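PDB 2WDD: sulfur oxidation protein SOXB from Thermus thermophilus, which probably hydrolyses the sulfur-sulfur bond of cysteine S-thiosulfonate to release sulfate in the Sox sulfur oxidation pathway, using a dimanganese centre. Local coordinates for residues Met47-Met59 with Val548-Val560. Sequence-based numbering, arbitrary orientation.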
loop_
_atom_site.group_PDB
_atom_site.type_symbol
_atom_site.label_atom_id
_atom_site.label_comp_id
_atom_site.label_asym_id
_atom_site.label_seq_id
_atom_site.Cartn_x
_atom_site.Cartn_y
_atom_site.Cartn_z
ATOM N N MET A 47 -9.639 2.279 6.264
ATOM C CA MET A 47 -10.045 3.641 5.957
ATOM C C MET A 47 -8.993 4.365 5.131
ATOM O O MET A 47 -7.795 4.262 5.403
ATOM C CB MET A 47 -10.266 4.411 7.260
ATOM C CG MET A 47 -10.847 5.800 7.054
ATOM S SD MET A 47 -10.994 6.695 8.612
ATOM C CE MET A 47 -9.354 7.404 8.669
ATOM N N GLU A 48 -9.451 5.147 4.155
ATOM C CA GLU A 48 -8.541 5.969 3.375
ATOM C C GLU A 48 -8.002 7.102 4.241
ATOM O O GLU A 48 -8.571 7.446 5.279
ATOM C CB GLU A 48 -9.236 6.528 2.129
ATOM C CG GLU A 48 -9.644 5.423 1.159
ATOM C CD GLU A 48 -8.446 4.662 0.604
ATOM O OE1 GLU A 48 -7.471 5.304 0.161
ATOM O OE2 GLU A 48 -8.457 3.417 0.658
ATOM N N PRO A 49 -6.885 7.709 3.817
ATOM C CA PRO A 49 -6.264 8.759 4.627
ATOM C C PRO A 49 -7.106 10.007 4.756
ATOM O O PRO A 49 -7.706 10.463 3.782
ATOM C CB PRO A 49 -4.994 9.114 3.845
ATOM C CG PRO A 49 -5.228 8.616 2.446
ATOM C CD PRO A 49 -6.091 7.376 2.623
ATOM N N PRO A 50 -7.076 10.636 5.928
ATOM C CA PRO A 50 -7.788 11.909 6.060
ATOM C C PRO A 50 -7.027 13.037 5.338
ATOM O O PRO A 50 -7.628 14.053 4.973
ATOM C CB PRO A 50 -7.828 12.157 7.576
ATOM C CG PRO A 50 -7.448 10.871 8.217
ATOM C CD PRO A 50 -6.674 10.057 7.220
ATOM N N ASN A 51 -5.716 12.866 5.126
ATOM C CA ASN A 51 -4.939 13.897 4.431
ATOM C C ASN A 51 -3.933 13.275 3.490
ATOM O O ASN A 51 -3.293 12.268 3.832
ATOM C CB ASN A 51 -4.146 14.777 5.403
ATOM C CG ASN A 51 -5.019 15.417 6.452
ATOM O OD1 ASN A 51 -5.539 16.523 6.261
ATOM N ND2 ASN A 51 -5.189 14.724 7.574
ATOM N N LEU A 52 -3.810 13.898 2.320
ATOM C CA LEU A 52 -2.785 13.562 1.328
ATOM C C LEU A 52 -2.240 14.926 0.906
ATOM O O LEU A 52 -2.644 15.499 -0.108
ATOM C CB LEU A 52 -3.348 12.788 0.142
ATOM C CG LEU A 52 -3.686 11.316 0.411
ATOM C CD1 LEU A 52 -4.412 10.725 -0.807
ATOM C CD2 LEU A 52 -2.390 10.539 0.689
ATOM N N ILE A 53 -1.385 15.473 1.759
ATOM C CA ILE A 53 -0.842 16.807 1.568
ATOM C C ILE A 53 0.145 16.871 0.420
ATOM O O ILE A 53 1.003 16.004 0.267
ATOM C CB ILE A 53 -0.234 17.316 2.876
ATOM C CG1 ILE A 53 -1.316 17.391 3.949
ATOM C CG2 ILE A 53 0.487 18.648 2.678
ATOM C CD1 ILE A 53 -0.770 17.446 5.371
ATOM N N ALA A 54 0.034 17.930 -0.375
ATOM C CA ALA A 54 0.909 18.111 -1.517
ATOM C C ALA A 54 1.264 19.573 -1.648
ATOM O O ALA A 54 0.533 20.433 -1.177
ATOM C CB ALA A 54 0.212 17.659 -2.773
ATOM N N PRO A 55 2.392 19.869 -2.310
ATOM C CA PRO A 55 2.692 21.280 -2.549
ATOM C C PRO A 55 1.668 21.769 -3.575
ATOM O O PRO A 55 1.058 20.968 -4.288
ATOM C CB PRO A 55 4.089 21.236 -3.179
ATOM C CG PRO A 55 4.154 19.916 -3.850
ATOM C CD PRO A 55 3.315 18.969 -3.025
ATOM N N LYS A 56 1.461 23.075 -3.624
ATOM C CA LYS A 56 0.452 23.650 -4.501
ATOM C C LYS A 56 0.311 23.086 -5.923
ATOM O O LYS A 56 -0.784 22.708 -6.333
ATOM C CB LYS A 56 0.501 25.180 -4.460
ATOM C CG LYS A 56 0.083 25.728 -3.103
ATOM C CD LYS A 56 0.284 27.235 -2.975
ATOM C CE LYS A 56 1.320 27.753 -3.949
ATOM N NZ LYS A 56 1.381 29.240 -3.877
ATOM N N PRO A 57 1.421 22.976 -6.671
ATOM C CA PRO A 57 1.329 22.475 -8.055
ATOM C C PRO A 57 0.667 21.106 -8.228
ATOM O O PRO A 57 0.170 20.782 -9.311
ATOM C CB PRO A 57 2.799 22.369 -8.493
ATOM C CG PRO A 57 3.575 23.168 -7.496
ATOM C CD PRO A 57 2.817 23.066 -6.215
ATOM N N LEU A 58 0.741 20.270 -7.198
ATOM C CA LEU A 58 0.217 18.911 -7.292
ATOM C C LEU A 58 -1.171 18.712 -6.705
ATOM O O LEU A 58 -1.741 17.628 -6.815
ATOM C CB LEU A 58 1.186 17.919 -6.644
ATOM C CG LEU A 58 2.590 17.877 -7.251
ATOM C CD1 LEU A 58 2.527 17.647 -8.758
ATOM C CD2 LEU A 58 3.301 19.176 -6.940
ATOM N N MET A 59 -1.706 19.730 -6.042
ATOM C CA MET A 59 -3.014 19.584 -5.424
ATOM C C MET A 59 -4.145 19.372 -6.414
ATOM O O MET A 59 -4.111 19.879 -7.537
ATOM C CB MET A 59 -3.334 20.783 -4.535
ATOM C CG MET A 59 -2.407 20.909 -3.345
ATOM S SD MET A 59 -2.725 22.421 -2.440
ATOM C CE MET A 59 -4.308 22.013 -1.675
ATOM N N VAL A 548 1.187 18.151 14.474
ATOM C CA VAL A 548 1.716 18.979 13.399
ATOM C C VAL A 548 0.713 20.033 12.960
ATOM O O VAL A 548 -0.473 19.750 12.823
ATOM C CB VAL A 548 2.159 18.127 12.181
ATOM C CG1 VAL A 548 3.031 18.951 11.240
ATOM C CG2 VAL A 548 2.892 16.870 12.631
ATOM N N LYS A 549 1.215 21.235 12.721
ATOM C CA LYS A 549 0.413 22.339 12.211
ATOM C C LYS A 549 0.874 22.521 10.765
ATOM O O LYS A 549 2.077 22.615 10.509
ATOM C CB LYS A 549 0.705 23.599 13.030
ATOM C CG LYS A 549 0.191 24.900 12.434
ATOM C CD LYS A 549 0.285 26.034 13.454
ATOM C CE LYS A 549 0.883 27.296 12.845
ATOM N NZ LYS A 549 1.019 28.396 13.846
ATOM N N VAL A 550 -0.060 22.521 9.822
ATOM C CA VAL A 550 0.274 22.635 8.415
ATOM C C VAL A 550 -0.032 24.002 7.828
ATOM O O VAL A 550 -1.192 24.381 7.670
ATOM C CB VAL A 550 -0.418 21.541 7.589
ATOM C CG1 VAL A 550 0.106 21.539 6.153
ATOM C CG2 VAL A 550 -0.239 20.172 8.244
ATOM N N ILE A 551 1.017 24.726 7.461
ATOM C CA ILE A 551 0.831 26.046 6.885
ATOM C C ILE A 551 0.143 25.907 5.537
ATOM O O ILE A 551 0.545 25.084 4.711
ATOM C CB ILE A 551 2.188 26.774 6.699
ATOM C CG1 ILE A 551 2.936 26.882 8.027
ATOM C CG2 ILE A 551 1.966 28.162 6.071
ATOM C CD1 ILE A 551 2.123 27.528 9.138
ATOM N N GLY A 552 -0.864 26.745 5.300
ATOM C CA GLY A 552 -1.550 26.804 4.026
ATOM C C GLY A 552 -2.549 25.703 3.723
ATOM O O GLY A 552 -3.047 25.612 2.602
ATOM N N ARG A 553 -2.836 24.858 4.708
ATOM C CA ARG A 553 -3.800 23.768 4.505
ATOM C C ARG A 553 -4.645 23.581 5.747
ATOM O O ARG A 553 -4.202 23.866 6.854
ATOM C CB ARG A 553 -3.076 22.432 4.256
ATOM C CG ARG A 553 -2.001 22.448 3.192
ATOM C CD ARG A 553 -2.594 22.447 1.800
ATOM N NE ARG A 553 -1.525 22.278 0.829
ATOM C CZ ARG A 553 -0.678 23.242 0.488
ATOM N NH1 ARG A 553 -0.810 24.454 1.011
ATOM N NH2 ARG A 553 0.297 22.995 -0.375
ATOM N N ASN A 554 -5.826 23.001 5.564
ATOM C CA ASN A 554 -6.657 22.619 6.688
ATOM C C ASN A 554 -6.314 21.158 6.965
ATOM O O ASN A 554 -6.444 20.311 6.085
ATOM C CB ASN A 554 -8.126 22.719 6.304
ATOM C CG ASN A 554 -8.623 24.140 6.355
ATOM O OD1 ASN A 554 -8.154 24.931 7.176
ATOM N ND2 ASN A 554 -9.501 24.498 5.426
ATOM N N TYR A 555 -5.867 20.867 8.175
ATOM C CA TYR A 555 -5.520 19.503 8.536
ATOM C C TYR A 555 -6.795 18.804 8.996
ATOM O O TYR A 555 -7.475 19.284 9.902
ATOM C CB TYR A 555 -4.448 19.475 9.625
ATOM C CG TYR A 555 -4.006 18.074 9.902
ATOM C CD1 TYR A 555 -3.154 17.418 9.019
ATOM C CD2 TYR A 555 -4.621 17.324 10.894
ATOM C CE1 TYR A 555 -2.824 16.074 9.206
ATOM C CE2 TYR A 555 -4.301 15.982 11.090
ATOM C CZ TYR A 555 -3.408 15.364 10.225
ATOM O OH TYR A 555 -3.117 14.023 10.373
ATOM N N ARG A 556 -7.152 17.709 8.334
ATOM C CA ARG A 556 -8.421 17.043 8.629
ATOM C C ARG A 556 -8.305 15.815 9.510
ATOM O O ARG A 556 -7.321 15.087 9.447
ATOM C CB ARG A 556 -9.147 16.657 7.333
ATOM C CG ARG A 556 -9.395 17.830 6.389
ATOM C CD ARG A 556 -10.402 18.796 7.006
ATOM N NE ARG A 556 -11.651 18.111 7.323
ATOM C CZ ARG A 556 -12.613 17.871 6.437
ATOM N NH1 ARG A 556 -12.487 18.293 5.183
ATOM N NH2 ARG A 556 -13.707 17.213 6.803
ATOM N N LEU A 557 -9.372 15.547 10.258
ATOM C CA LEU A 557 -9.454 14.362 11.091
ATOM C C LEU A 557 -10.778 13.654 10.856
ATOM O O LEU A 557 -11.812 14.280 10.608
ATOM C CB LEU A 557 -9.373 14.727 12.567
ATOM C CG LEU A 557 -8.020 15.217 13.076
ATOM C CD1 LEU A 557 -8.196 15.743 14.502
ATOM C CD2 LEU A 557 -6.988 14.090 13.048
ATOM N N PRO A 558 -10.777 12.334 11.012
ATOM C CA PRO A 558 -12.040 11.612 10.860
ATOM C C PRO A 558 -12.810 11.626 12.175
ATOM O O PRO A 558 -12.301 12.078 13.197
ATOM C CB PRO A 558 -11.571 10.173 10.611
ATOM C CG PRO A 558 -10.310 10.082 11.448
ATOM C CD PRO A 558 -9.639 11.428 11.272
ATOM N N GLU A 559 -14.032 11.101 12.146
ATOM C CA GLU A 559 -14.843 10.948 13.352
ATOM C C GLU A 559 -14.404 9.614 13.945
ATOM O O GLU A 559 -14.464 8.583 13.275
ATOM C CB GLU A 559 -16.331 10.888 12.995
ATOM C CG GLU A 559 -17.220 10.425 14.135
ATOM C CD GLU A 559 -17.163 11.354 15.329
ATOM O OE1 GLU A 559 -17.440 12.560 15.155
ATOM O OE2 GLU A 559 -16.838 10.882 16.439
ATOM N N VAL A 560 -13.892 9.642 15.169
ATOM C CA VAL A 560 -13.372 8.437 15.793
ATOM C C VAL A 560 -14.280 7.658 16.729
ATOM O O VAL A 560 -13.837 6.680 17.328
ATOM C CB VAL A 560 -12.000 8.686 16.429
ATOM C CG1 VAL A 560 -11.044 9.304 15.407
ATOM C CG2 VAL A 560 -12.142 9.580 17.645
HETATM O O HOH W 1 -4.310 18.795 5.116
HETATM O O HOH W 2 -2.271 19.661 0.305
#
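Asn-51 and Arg-553 carry most of the polar contact in this 5'-nucleotidase-family fold, where the loop after strand 29-34, on the metal-binding side, runs against strand 548-550 and the tail that follows. That strand pairs parallel with strand 472-476 of the C-terminal part, so the contact ties the two parts together. The Asn-51 amide pairs with both backbone polar atoms of Arg-556: OD1 takes its N-H on a lone pair at 2.9 Å, almost straight at 175°, while ND2 donates to its O at 2.9 Å. ND2 is also hydrogen-bonded to Asp-375 OD1, and the Tyr-555 hydroxyl to OD2 of the same carboxylate; a water joins Asn-51 OD1 to Asn-554 O. These bonds hold the amide nearly parallel to the Tyr-555 ring, the planes 17° apart, with ND2 3.1 Å above one face, displaced toward the rim.

Apolar contacts flank this pairing. Met-47 CE and Pro-50 CG meet the Pro-558 ring, whereas Ile-53 CD1 and Val-550 CG2 touch tip to tip.

Arg-553 closes the type II turn begun at Val-550; its chain bends at chi2 (-76°), and NH2 reaches Ala-54 O at 2.7 Å, in the guanidinium plane. NH2 also forms a salt bridge with Asp-479, and NH1 returns to Gly-552 O. Over one guanidinium face lies Met-59, its SD 3.5 Å from Arg-553 NE.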